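Thioredoxin-like protein (Klebsiella pneumoniae subsp. pneumoniae MGH 78578, PDB 3TY1) probably binds carbohydrate, as a member of the galactose mutarotase-like family, although its substrate and any epimerase activity remain unestablished. Local coordinates at residues 65-70 against 139-144; 103-107 against 134-138; 113-119 against 207-213; 292-296 against 344-348. All blocks are in the same frame, centred on the assembly; numbering follows the deposited sequence.

Overall arrangement
Contact 3, the strand pair 113-119 with 207-213, has its centre about 4 Å from the centre of the chain and touches each of the other three. Its centre is 11 Å from that of contact 1 and 12 Å from those of contacts 2 and 4. Contacts 2 and 3 share a sulfate ion, held by His136 of one and His211 of the other, in a pocket consistent with a carbohydrate site. Contact 1 meets contact 2 where Asn141 packs on Trp106, and contact 3 where Asn70 packs on Met114. Contact 4 packs on contact 3 through Leu295 and Phe345 but stays about 12 Å, nearest atoms, from contact 2, and has a separate sulfate.

Contact 1 of 4, residues 65-70 against 139-144; sequences PTRGMN and AGNTPA
The guanidinium of Arg67 lies across the carbonyl of Gly140, whose O sits 4.0 Å above the Arg67 guanidinium plane, over its centre. The arginine runs alongside Asn141, both side chains pointing the same way, with guanidinium and amide planes 76° apart. A bend at chi3 (57°) turns the end of the arginine toward this partner. Arg67 NH1 gives a hydrogen bond to Asn141 OD1 at 2.8 Å, but the N-H...O angle of 131° is well bent, and the donor stands above the carbonyl plane instead of on a lone pair. Arg67 NH1 also donates to Val91 O. Water 1, in the guanidinium plane, accepts from Arg67 NH2 at 2.8 Å and from Asn141 ND2 at 3.1 Å, bridging the two groups. Arg67 also makes a salt bridge to Glu112, which accepts from Asn70 ND2 as well, and this probably balances the buried positive charge.

Farther along, Ala144 N donates to Pro65 O at 2.8 Å in a nearly straight bond, and Ala144 CB packs on the selenium of Met69, a selenomethionine, CB to SE 3.9 Å. Pro143 CA approaches Thr66 O at 3.2 Å in a CA-H...O contact. Gly68, without a side chain, lets Ala139 O come within 3.2 Å of its CA.

Pro143 also packs on Phe95 of a second subunit. The type I' turn from Arg67 to Asn70 belongs to the connection between antiparallel strands 60-64 and 70-76, so this is a beta-hairpin loop seated on the loop 139-144, which begins with a short 3-10 segment, ahead of strand 146-152.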
loop_
_atom_site.group_PDB
_atom_site.type_symbol
_atom_site.label_atom_id
_atom_site.label_comp_id
_atom_site.label_asym_id
_atom_site.label_seq_id
_atom_site.Cartn_x
_atom_site.Cartn_y
_atom_site.Cartn_z
ATOM N N PRO A 65 -1.730 -8.706 15.809
ATOM C CA PRO A 65 -1.011 -9.551 14.866
ATOM C C PRO A 65 -0.772 -8.914 13.500
ATOM O O PRO A 65 0.170 -9.275 12.801
ATOM C CB PRO A 65 -1.936 -10.751 14.727
ATOM C CG PRO A 65 -2.643 -10.794 16.074
ATOM C CD PRO A 65 -2.920 -9.405 16.341
ATOM N N THR A 66 -1.644 -8.003 13.088
ATOM C CA THR A 66 -1.471 -7.285 11.842
ATOM C C THR A 66 -0.263 -6.355 11.896
ATOM O O THR A 66 0.375 -6.108 10.867
ATOM C CB THR A 66 -2.743 -6.481 11.568
ATOM O OG1 THR A 66 -3.829 -7.399 11.565
ATOM C CG2 THR A 66 -2.691 -5.750 10.214
ATOM N N ARG A 67 0.002 -5.798 13.093
ATOM C CA ARG A 67 1.088 -4.841 13.317
ATOM C C ARG A 67 2.229 -5.479 14.124
ATOM O O ARG A 67 2.518 -5.070 15.245
ATOM C CB ARG A 67 0.514 -3.589 14.002
ATOM C CG ARG A 67 -0.567 -2.850 13.130
ATOM C CD ARG A 67 -1.062 -1.560 13.752
ATOM N NE ARG A 67 0.066 -0.667 13.998
ATOM C CZ ARG A 67 0.771 -0.012 13.084
ATOM N NH1 ARG A 67 0.439 -0.045 11.776
ATOM N NH2 ARG A 67 1.844 0.683 13.495
ATOM N N GLY A 68 2.767 -6.580 13.579
ATOM C CA GLY A 68 3.997 -7.251 14.065
ATOM C C GLY A 68 3.963 -7.783 15.483
ATOM O O GLY A 68 4.995 -7.970 16.086
HETATM N N MSE A 69 2.759 -8.025 15.994
HETATM C CA MSE A 69 2.554 -8.415 17.396
HETATM C C MSE A 69 2.939 -7.316 18.392
HETATM O O MSE A 69 3.185 -7.591 19.584
HETATM C CB MSE A 69 3.243 -9.741 17.727
HETATM C CG MSE A 69 3.046 -10.856 16.753
HETATM SE SE MSE A 69 1.323 -11.627 16.675
HETATM C CE MSE A 69 1.189 -12.520 18.437
ATOM N N ASN A 70 2.920 -6.067 17.938
ATOM C CA ASN A 70 3.096 -4.919 18.835
ATOM C C ASN A 70 2.051 -5.008 19.944
ATOM O O ASN A 70 0.897 -5.448 19.714
ATOM C CB ASN A 70 2.794 -3.596 18.093
ATOM C CG ASN A 70 3.877 -3.144 17.122
ATOM O OD1 ASN A 70 4.998 -3.684 17.083
ATOM N ND2 ASN A 70 3.516 -2.115 16.286
ATOM N N ALA A 139 9.344 -4.373 11.322
ATOM C CA ALA A 139 8.676 -5.428 12.116
ATOM C C ALA A 139 7.319 -4.968 12.589
ATOM O O ALA A 139 6.311 -5.702 12.497
ATOM C CB ALA A 139 9.544 -5.898 13.324
ATOM N N GLY A 140 7.278 -3.746 13.084
ATOM C CA GLY A 140 6.045 -3.190 13.617
ATOM C C GLY A 140 4.897 -2.986 12.626
ATOM O O GLY A 140 3.731 -2.829 13.044
ATOM N N ASN A 141 5.217 -2.938 11.333
ATOM C CA ASN A 141 4.214 -2.815 10.273
ATOM C C ASN A 141 4.160 -4.043 9.368
ATOM O O ASN A 141 3.761 -3.950 8.225
ATOM C CB ASN A 141 4.430 -1.518 9.511
ATOM C CG ASN A 141 3.894 -0.318 10.253
ATOM O OD1 ASN A 141 2.722 -0.026 10.163
ATOM N ND2 ASN A 141 4.750 0.397 10.971
ATOM N N THR A 142 4.521 -5.208 9.917
ATOM C CA THR A 142 4.493 -6.476 9.198
ATOM C C THR A 142 3.466 -7.403 9.856
ATOM O O THR A 142 3.592 -7.694 11.025
ATOM C CB THR A 142 5.881 -7.170 9.229
ATOM O OG1 THR A 142 6.833 -6.297 8.605
ATOM C CG2 THR A 142 5.839 -8.553 8.525
ATOM N N PRO A 143 2.455 -7.861 9.099
ATOM C CA PRO A 143 1.499 -8.844 9.597
ATOM C C PRO A 143 2.145 -10.190 9.888
ATOM O O PRO A 143 2.939 -10.686 9.092
ATOM C CB PRO A 143 0.492 -8.968 8.465
ATOM C CG PRO A 143 0.659 -7.745 7.663
ATOM C CD PRO A 143 2.133 -7.453 7.714
ATOM N N ALA A 144 1.817 -10.765 11.041
ATOM C CA ALA A 144 2.398 -12.027 11.439
ATOM C C ALA A 144 1.978 -13.144 10.465
ATOM O O ALA A 144 0.844 -13.199 10.007
ATOM C CB ALA A 144 1.978 -12.385 12.868
HETATM O O HOH W 1 3.634 2.738 12.755
#

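Contact 2 of 4, residues 103-107 against 134-138; sequences GLGWL and TLHGK. With SO4 (sulfate ion), chain L.
A histidine-lined sulfate pocket is built here on a type II beta turn, Thr134 to Gly137, which carries His136 at its third position; the pocket is consistent with the carbohydrate site of this family. His136 NE2 donates to sulfate O3 at 2.6 Å with an N-H...O angle of 155°, and the ion, probably from the crystallisation liquor, lies at the edge of the imidazole in its plane.

Trp106 packs against the imidazole, whose ND1 is also weakly bonded to Gly123 N. The edge of the His136 ring is directed at the indole face in a T-shaped pair: centroids of the Trp106 six-membered ring and the His136 ring are 5.0 Å apart, planes at 68°. Over the same face, His136 CB makes a CH-pi contact 4.1 Å from the centroid of the Trp106 five-membered ring. Leu135 O also lies over a face of the indole, 3.2 Å from Trp106 CD1. CG of Trp106 is anti to its backbone N (chi1 -175°), which directs the indole toward the turn.

Leu135 CD2 presses against Trp106 CE3 at 3.4 Å and meets Leu104 CD2 at 3.9 Å, while Leu135 N donates to Gly103 O at 2.9 Å, in the carbonyl plane. Water 2 donates to His136 O and accepts a weak bond from Trp106 NE1.

Segment 103-107 starts at the end of the short helix 100-103 and runs into a 3-10 segment from Gly105. Val115 and Cys117 of strand 114-119 meet Trp106 and His136 respectively, and Leu104 and Leu107 pack on Lys172 and Thr169 of a third subunit.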
loop_
_atom_site.group_PDB
_atom_site.type_symbol
_atom_site.label_atom_id
_atom_site.label_comp_id
_atom_site.label_asym_id
_atom_site.label_seq_id
_atom_site.Cartn_x
_atom_site.Cartn_y
_atom_site.Cartn_z
ATOM N N GLY A 103 10.468 9.296 4.903
ATOM C CA GLY A 103 10.722 8.186 5.799
ATOM C C GLY A 103 10.072 8.251 7.175
ATOM O O GLY A 103 10.460 7.501 8.090
ATOM N N LEU A 104 9.066 9.091 7.318
ATOM C CA LEU A 104 8.327 9.208 8.560
ATOM C C LEU A 104 6.856 8.729 8.493
ATOM O O LEU A 104 6.079 8.970 9.402
ATOM C CB LEU A 104 8.405 10.645 9.044
ATOM C CG LEU A 104 9.772 11.249 9.386
ATOM C CD1 LEU A 104 9.603 12.811 9.666
ATOM C CD2 LEU A 104 10.361 10.492 10.568
ATOM N N GLY A 105 6.486 7.979 7.468
ATOM C CA GLY A 105 5.118 7.424 7.365
ATOM C C GLY A 105 4.718 6.570 8.554
ATOM O O GLY A 105 3.533 6.467 8.884
ATOM N N TRP A 106 5.710 5.961 9.207
ATOM C CA TRP A 106 5.494 5.204 10.443
ATOM C C TRP A 106 4.721 6.009 11.506
ATOM O O TRP A 106 4.007 5.413 12.307
ATOM C CB TRP A 106 6.864 4.813 10.980
ATOM C CG TRP A 106 6.981 3.952 12.139
ATOM C CD1 TRP A 106 7.267 2.580 12.152
ATOM C CD2 TRP A 106 7.002 4.370 13.498
ATOM N NE1 TRP A 106 7.416 2.152 13.448
ATOM C CE2 TRP A 106 7.277 3.219 14.293
ATOM C CE3 TRP A 106 6.868 5.608 14.131
ATOM C CZ2 TRP A 106 7.357 3.282 15.677
ATOM C CZ3 TRP A 106 6.955 5.657 15.511
ATOM C CH2 TRP A 106 7.181 4.500 16.259
ATOM N N LEU A 107 4.894 7.338 11.525
ATOM C CA LEU A 107 4.147 8.211 12.418
ATOM C C LEU A 107 2.612 8.134 12.251
ATOM O O LEU A 107 1.873 8.469 13.169
ATOM C CB LEU A 107 4.634 9.649 12.294
ATOM C CG LEU A 107 6.072 9.997 12.750
ATOM C CD1 LEU A 107 6.329 11.460 12.388
ATOM C CD2 LEU A 107 6.288 9.764 14.238
ATOM N N THR A 134 13.617 3.731 6.466
ATOM C CA THR A 134 12.459 4.360 7.067
ATOM C C THR A 134 12.461 4.217 8.589
ATOM O O THR A 134 13.062 3.297 9.133
ATOM C CB THR A 134 11.183 3.800 6.443
ATOM O OG1 THR A 134 11.165 2.375 6.613
ATOM C CG2 THR A 134 11.148 4.153 4.931
ATOM N N LEU A 135 11.774 5.146 9.249
ATOM C CA LEU A 135 11.732 5.233 10.696
ATOM C C LEU A 135 11.395 3.905 11.382
ATOM O O LEU A 135 10.279 3.366 11.244
ATOM C CB LEU A 135 10.695 6.288 11.146
ATOM C CG LEU A 135 10.497 6.475 12.661
ATOM C CD1 LEU A 135 11.793 6.889 13.375
ATOM C CD2 LEU A 135 9.426 7.551 12.908
ATOM N N HIS A 136 12.343 3.409 12.149
ATOM C CA HIS A 136 12.133 2.245 13.038
ATOM C C HIS A 136 11.864 0.917 12.374
ATOM O O HIS A 136 11.301 0.012 12.999
ATOM C CB HIS A 136 11.060 2.559 14.127
ATOM C CG HIS A 136 11.534 3.551 15.131
ATOM N ND1 HIS A 136 12.838 3.574 15.573
ATOM C CD2 HIS A 136 10.882 4.529 15.818
ATOM C CE1 HIS A 136 12.982 4.533 16.467
ATOM N NE2 HIS A 136 11.812 5.122 16.645
ATOM N N GLY A 137 12.310 0.764 11.138
ATOM C CA GLY A 137 12.257 -0.519 10.479
ATOM C C GLY A 137 10.862 -1.002 10.132
ATOM O O GLY A 137 9.874 -0.206 10.052
ATOM N N LYS A 138 10.776 -2.305 9.918
ATOM C CA LYS A 138 9.551 -2.914 9.357
ATOM C C LYS A 138 8.767 -3.867 10.224
ATOM O O LYS A 138 7.601 -4.125 9.890
ATOM C CB LYS A 138 9.860 -3.594 8.003
ATOM C CG LYS A 138 10.135 -2.568 6.875
ATOM C CD LYS A 138 10.175 -3.212 5.487
ATOM C CE LYS A 138 8.764 -3.499 4.903
ATOM N NZ LYS A 138 8.818 -4.311 3.624
HETATM S S SO4 L . 10.421 8.306 18.318
HETATM O O1 SO4 L . 8.997 8.547 18.567
HETATM O O2 SO4 L . 11.238 8.859 19.421
HETATM O O3 SO4 L . 10.693 6.871 18.195
HETATM O O4 SO4 L . 10.779 8.954 17.055
HETATM O O HOH W 2 8.820 -0.920 13.733
#

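Contact 3 of 4, residues 113-119 against 207-213; sequences MMVRCGY and QIIYHSN. With SO4 (sulfate ion), chain L.
The ring of Tyr119 has Ile208 CD1 over one face, 3.8 Å from its centroid and 20° off the normal, and Tyr210 OH at its edge, in plane. There Tyr119 OH donates to Tyr210 OH at 2.8 Å; Tyr210 OH is in turn bonded to Asp194, which also forms a salt bridge with Arg116 NE. On one face of the Arg116 guanidinium lies Met114 CE, 3.4 Å above the plane and offset toward the rim, while Tyr119 OH is at its edge. The selenium of Met114, a selenomethionine, meets Tyr210 obliquely, SE to CD2 3.7 Å, a Met-aromatic contact.

The His211 imidazole is held at its edge from two places. His211 ND1 donates to Asn213 OD1 at 2.7 Å, in the ring plane and on a lone pair of the amide oxygen, though bent at the hydrogen, and His211 NE2 donates to sulfate O3 at 2.8 Å. These two bonds fix the rotation of the ring. Cys117 SG touches His211 CB at 3.6 Å and meets the ring obliquely.

The axes of strands 114-119 and 207-213 are 173° apart in N-to-C direction, so antiparallel, with paired backbone bonds between Val115 and His211 and between Cys117 and Ile209. Cys117 N to Ile209 O (3.0 Å, 169° at the hydrogen) is the straightest.

Val115, Cys117, Ile209 and His211 occupy the sulfate side of the sheet; Met114, Arg116, Tyr210 and Ser212 the other. Where the strand starts, Met113 and Met114 both face Leu71 in a classic beta bulge. The pairing is an antiparallel core element of the supersandwich; His211 faces the sulfate pocket, which is consistent with a sugar site in this family.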
loop_
_atom_site.group_PDB
_atom_site.type_symbol
_atom_site.label_atom_id
_atom_site.label_comp_id
_atom_site.label_asym_id
_atom_site.label_seq_id
_atom_site.Cartn_x
_atom_site.Cartn_y
_atom_site.Cartn_z
HETATM N N MSE A 113 1.844 0.724 23.050
HETATM C CA MSE A 113 2.557 0.592 24.287
HETATM C C MSE A 113 3.939 -0.041 24.039
HETATM O O MSE A 113 4.896 0.314 24.724
HETATM C CB MSE A 113 1.728 -0.235 25.270
HETATM C CG MSE A 113 2.360 -0.433 26.615
HETATM SE SE MSE A 113 3.389 -2.099 26.797
HETATM C CE MSE A 113 4.904 -1.356 27.429
HETATM N N MSE A 114 4.050 -0.987 23.103
HETATM C CA MSE A 114 5.380 -1.581 22.782
HETATM C C MSE A 114 5.480 -1.891 21.278
HETATM O O MSE A 114 4.724 -2.700 20.773
HETATM C CB MSE A 114 5.669 -2.832 23.658
HETATM C CG MSE A 114 7.152 -3.174 23.901
HETATM SE SE MSE A 114 8.040 -3.723 22.275
HETATM C CE MSE A 114 7.101 -5.411 21.997
ATOM N N VAL A 115 6.390 -1.201 20.589
ATOM C CA VAL A 115 6.686 -1.426 19.186
ATOM C C VAL A 115 8.079 -2.023 19.022
ATOM O O VAL A 115 9.028 -1.469 19.551
ATOM C CB VAL A 115 6.707 -0.116 18.374
ATOM C CG1 VAL A 115 6.975 -0.461 16.877
ATOM C CG2 VAL A 115 5.422 0.627 18.544
ATOM N N ARG A 116 8.208 -3.145 18.306
ATOM C CA ARG A 116 9.541 -3.663 17.976
ATOM C C ARG A 116 10.031 -2.814 16.811
ATOM O O ARG A 116 9.470 -2.886 15.729
ATOM C CB ARG A 116 9.468 -5.139 17.610
ATOM C CG ARG A 116 9.164 -6.024 18.828
ATOM C CD ARG A 116 8.878 -7.495 18.457
ATOM N NE ARG A 116 8.532 -8.324 19.624
ATOM C CZ ARG A 116 7.296 -8.445 20.132
ATOM N NH1 ARG A 116 6.308 -7.754 19.634
ATOM N NH2 ARG A 116 7.055 -9.254 21.178
ATOM N N CYS A 117 11.038 -1.979 17.060
ATOM C CA CYS A 117 11.603 -1.081 16.059
ATOM C C CYS A 117 12.857 -1.785 15.539
ATOM O O CYS A 117 13.929 -1.680 16.130
ATOM C CB CYS A 117 11.940 0.247 16.698
ATOM S SG CYS A 117 10.491 1.099 17.354
ATOM N N GLY A 118 12.664 -2.570 14.487
ATOM C CA GLY A 118 13.699 -3.473 13.962
ATOM C C GLY A 118 13.039 -4.376 12.920
ATOM O O GLY A 118 11.972 -4.034 12.456
ATOM N N TYR A 119 13.626 -5.514 12.534
ATOM C CA TYR A 119 14.967 -5.968 12.970
ATOM C C TYR A 119 16.044 -5.740 11.922
ATOM O O TYR A 119 17.226 -5.660 12.247
ATOM C CB TYR A 119 14.938 -7.447 13.351
ATOM C CG TYR A 119 14.186 -7.711 14.626
ATOM C CD1 TYR A 119 12.791 -7.772 14.642
ATOM C CD2 TYR A 119 14.870 -7.915 15.842
ATOM C CE1 TYR A 119 12.097 -8.006 15.820
ATOM C CE2 TYR A 119 14.173 -8.178 17.036
ATOM C CZ TYR A 119 12.780 -8.201 17.014
ATOM O OH TYR A 119 12.066 -8.452 18.162
ATOM N N GLN A 207 19.316 -4.695 13.948
ATOM C CA GLN A 207 19.170 -3.738 15.027
ATOM C C GLN A 207 17.784 -3.890 15.642
ATOM O O GLN A 207 16.832 -4.191 14.925
ATOM C CB GLN A 207 19.271 -2.306 14.533
ATOM C CG GLN A 207 20.528 -1.922 13.793
ATOM C CD GLN A 207 20.399 -0.535 13.238
ATOM O OE1 GLN A 207 19.843 -0.353 12.143
ATOM N NE2 GLN A 207 20.875 0.471 14.000
ATOM N N ILE A 208 17.653 -3.630 16.940
ATOM C CA ILE A 208 16.310 -3.652 17.577
ATOM C C ILE A 208 16.233 -2.701 18.753
ATOM O O ILE A 208 17.153 -2.631 19.532
ATOM C CB ILE A 208 15.903 -5.096 18.006
ATOM C CG1 ILE A 208 14.505 -5.177 18.665
ATOM C CG2 ILE A 208 16.986 -5.736 18.918
ATOM C CD1 ILE A 208 13.332 -4.743 17.750
ATOM N N ILE A 209 15.102 -1.992 18.879
ATOM C CA ILE A 209 14.790 -1.200 20.046
ATOM C C ILE A 209 13.393 -1.679 20.477
ATOM O O ILE A 209 12.466 -1.716 19.632
ATOM C CB ILE A 209 14.765 0.336 19.720
ATOM C CG1 ILE A 209 16.125 0.825 19.236
ATOM C CG2 ILE A 209 14.265 1.121 20.928
ATOM C CD1 ILE A 209 16.189 2.300 18.857
ATOM N N TYR A 210 13.247 -2.073 21.751
ATOM C CA TYR A 210 11.960 -2.413 22.356
ATOM C C TYR A 210 11.372 -1.102 22.892
ATOM O O TYR A 210 11.614 -0.695 24.039
ATOM C CB TYR A 210 12.154 -3.482 23.427
ATOM C CG TYR A 210 12.315 -4.846 22.796
ATOM C CD1 TYR A 210 13.519 -5.270 22.285
ATOM C CD2 TYR A 210 11.210 -5.686 22.645
ATOM C CE1 TYR A 210 13.626 -6.513 21.650
ATOM C CE2 TYR A 210 11.320 -6.883 22.087
ATOM C CZ TYR A 210 12.525 -7.312 21.574
ATOM O OH TYR A 210 12.577 -8.531 20.954
ATOM N N HIS A 211 10.620 -0.428 22.034
ATOM C CA HIS A 211 10.183 0.935 22.241
ATOM C C HIS A 211 8.937 0.895 23.122
ATOM O O HIS A 211 7.821 0.684 22.638
ATOM C CB HIS A 211 9.930 1.543 20.843
ATOM C CG HIS A 211 9.889 3.029 20.791
ATOM N ND1 HIS A 211 9.040 3.778 21.574
ATOM C CD2 HIS A 211 10.501 3.904 19.952
ATOM C CE1 HIS A 211 9.136 5.051 21.228
ATOM N NE2 HIS A 211 10.029 5.159 20.257
ATOM N N SER A 212 9.139 1.075 24.422
ATOM C CA SER A 212 8.088 0.832 25.427
ATOM C C SER A 212 7.587 2.158 25.976
ATOM O O SER A 212 8.380 2.952 26.511
ATOM C CB SER A 212 8.635 -0.111 26.494
ATOM O OG SER A 212 9.288 -1.260 25.893
ATOM N N ASN A 213 6.273 2.393 25.899
ATOM C CA ASN A 213 5.697 3.731 26.029
ATOM C C ASN A 213 4.653 3.831 27.118
ATOM O O ASN A 213 3.702 3.051 27.135
ATOM C CB ASN A 213 5.118 4.126 24.648
ATOM C CG ASN A 213 6.092 3.795 23.515
ATOM O OD1 ASN A 213 7.231 4.204 23.567
ATOM N ND2 ASN A 213 5.656 3.026 22.527
HETATM S S SO4 L . 10.421 8.306 18.318
HETATM O O1 SO4 L . 8.997 8.547 18.567
HETATM O O2 SO4 L . 11.238 8.859 19.421
HETATM O O3 SO4 L . 10.693 6.871 18.195
HETATM O O4 SO4 L . 10.779 8.954 17.055
#

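Contact 4 of 4, residues 292-296 against 344-348; sequences TRQLP and QFDLT. With SO4 (sulfate ion), chain K.
Gln294 leaves its backbone with CB 3.5 Å from Gln344 O, and CG follows at 3.2 Å from that same carbonyl oxygen. The chain is extended beyond CG (chi2 173°), which carries the amide alongside the backbone from Gln344 to Asp346. CD passes 3.0 Å from Gln344 O, a tight approach.

At the tip, Gln294 OE1 accepts from Asp346 N at 2.9 Å and from water 3, which also donates to Asp346 O. Gln294 NE2 gives one hydrogen to Asp346 OD2 at 2.9 Å in a nearly straight bond (170°); the carboxylate oxygen lies close to the amide plane but is met from above its own carboxylate plane, 47° out. NE2 also donates to sulfate O4 at 3.0 Å. Gln344 OE1 comes near that oxygen too. Sulfate O1 lies over a face of the Arg293 guanidinium without a bond, and Arg293 NH2 forms a salt bridge with Asp291. Asp346 OD1 is bonded to His193.

Beside this polar end, Leu295 CD2 packs on Phe345 CD1 at 3.7 Å and Leu295 CD1 on Leu347 CD2 at 4.1 Å. The side chains cross at about a right angle, and Phe345 and Leu295 continue into Ile208 of strand 204-214.

With two donors reaching OE1 and two acceptors taking the hydrogens of NE2, the orientation of the Gln294 amide is settled and its rotation fixed. Only Gln294 NE2 is a hydrogen-bond donor to the sulfate among these residues, and the ion probably comes from the crystallisation liquor.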
loop_
_atom_site.group_PDB
_atom_site.type_symbol
_atom_site.label_atom_id
_atom_site.label_comp_id
_atom_site.label_asym_id
_atom_site.label_seq_id
_atom_site.Cartn_x
_atom_site.Cartn_y
_atom_site.Cartn_z
ATOM N N THR A 292 21.482 -7.115 29.451
ATOM C CA THR A 292 22.422 -6.216 28.767
ATOM C C THR A 292 23.388 -6.894 27.767
ATOM O O THR A 292 24.081 -6.205 27.030
ATOM C CB THR A 292 23.225 -5.344 29.754
ATOM O OG1 THR A 292 23.928 -6.196 30.638
ATOM C CG2 THR A 292 22.288 -4.414 30.568
ATOM N N ARG A 293 23.416 -8.219 27.716
ATOM C CA ARG A 293 24.115 -8.925 26.627
ATOM C C ARG A 293 23.324 -8.932 25.329
ATOM O O ARG A 293 23.893 -9.033 24.254
ATOM C CB ARG A 293 24.381 -10.373 26.999
ATOM C CG ARG A 293 25.322 -10.533 28.169
ATOM C CD ARG A 293 25.313 -11.960 28.669
ATOM N NE ARG A 293 23.994 -12.333 29.168
ATOM C CZ ARG A 293 23.680 -13.549 29.630
ATOM N NH1 ARG A 293 24.589 -14.518 29.693
ATOM N NH2 ARG A 293 22.454 -13.790 30.057
ATOM N N GLN A 294 21.996 -8.850 25.445
ATOM C CA GLN A 294 21.092 -8.855 24.318
ATOM C C GLN A 294 20.755 -7.429 23.874
ATOM O O GLN A 294 20.683 -7.157 22.685
ATOM C CB GLN A 294 19.775 -9.555 24.722
ATOM C CG GLN A 294 19.953 -10.996 25.263
ATOM C CD GLN A 294 18.656 -11.613 25.806
ATOM O OE1 GLN A 294 17.684 -10.919 26.108
ATOM N NE2 GLN A 294 18.647 -12.926 25.921
ATOM N N LEU A 295 20.534 -6.551 24.849
ATOM C CA LEU A 295 20.113 -5.170 24.626
ATOM C C LEU A 295 21.077 -4.286 25.459
ATOM O O LEU A 295 20.765 -3.871 26.573
ATOM C CB LEU A 295 18.625 -5.003 24.994
ATOM C CG LEU A 295 17.616 -5.815 24.197
ATOM C CD1 LEU A 295 16.212 -5.732 24.851
ATOM C CD2 LEU A 295 17.535 -5.385 22.674
ATOM N N PRO A 296 22.274 -4.025 24.924
ATOM C CA PRO A 296 23.277 -3.317 25.736
ATOM C C PRO A 296 23.071 -1.861 26.065
ATOM O O PRO A 296 23.728 -1.377 26.999
ATOM C CB PRO A 296 24.594 -3.519 24.946
ATOM C CG PRO A 296 24.268 -4.412 23.832
ATOM C CD PRO A 296 22.810 -4.330 23.595
ATOM N N GLN A 344 18.375 -13.980 21.093
ATOM C CA GLN A 344 17.239 -13.976 22.016
ATOM C C GLN A 344 17.051 -12.622 22.661
ATOM O O GLN A 344 18.005 -11.881 22.859
ATOM C CB GLN A 344 17.426 -15.049 23.113
ATOM C CG GLN A 344 17.482 -16.497 22.605
ATOM C CD GLN A 344 18.819 -16.893 21.965
ATOM O OE1 GLN A 344 19.861 -16.286 22.248
ATOM N NE2 GLN A 344 18.788 -17.910 21.084
ATOM N N PHE A 345 15.795 -12.305 22.988
ATOM C CA PHE A 345 15.409 -11.069 23.665
ATOM C C PHE A 345 14.395 -11.440 24.761
ATOM O O PHE A 345 13.248 -11.793 24.473
ATOM C CB PHE A 345 14.867 -10.053 22.637
ATOM C CG PHE A 345 15.859 -9.786 21.524
ATOM C CD1 PHE A 345 16.923 -8.925 21.717
ATOM C CD2 PHE A 345 15.765 -10.468 20.315
ATOM C CE1 PHE A 345 17.887 -8.730 20.718
ATOM C CE2 PHE A 345 16.713 -10.265 19.294
ATOM C CZ PHE A 345 17.775 -9.399 19.506
ATOM N N ASP A 346 14.858 -11.386 26.011
ATOM C CA ASP A 346 14.089 -11.760 27.203
ATOM C C ASP A 346 13.851 -10.483 28.025
ATOM O O ASP A 346 14.821 -9.834 28.458
ATOM C CB ASP A 346 14.879 -12.780 28.019
ATOM C CG ASP A 346 15.236 -13.999 27.223
ATOM O OD1 ASP A 346 14.318 -14.619 26.622
ATOM O OD2 ASP A 346 16.459 -14.327 27.177
ATOM N N LEU A 347 12.583 -10.094 28.159
ATOM C CA LEU A 347 12.193 -8.904 28.913
ATOM C C LEU A 347 11.029 -9.221 29.824
ATOM O O LEU A 347 10.152 -10.003 29.456
ATOM C CB LEU A 347 11.819 -7.727 27.991
ATOM C CG LEU A 347 12.867 -7.169 27.022
ATOM C CD1 LEU A 347 12.827 -7.951 25.719
ATOM C CD2 LEU A 347 12.588 -5.674 26.780
ATOM N N THR A 348 11.022 -8.632 31.011
ATOM C CA THR A 348 9.868 -8.748 31.918
ATOM C C THR A 348 9.353 -7.351 32.229
ATOM O O THR A 348 10.112 -6.480 32.664
ATOM C CB THR A 348 10.248 -9.485 33.220
ATOM O OG1 THR A 348 10.800 -10.757 32.871
ATOM C CG2 THR A 348 9.035 -9.699 34.069
HETATM S S SO4 K . 21.995 -14.840 25.589
HETATM O O1 SO4 K . 22.639 -13.576 25.995
HETATM O O2 SO4 K . 22.956 -15.640 24.802
HETATM O O3 SO4 K . 21.596 -15.608 26.793
HETATM O O4 SO4 K . 20.807 -14.605 24.733
HETATM O O HOH W 3 16.756 -8.386 27.226
#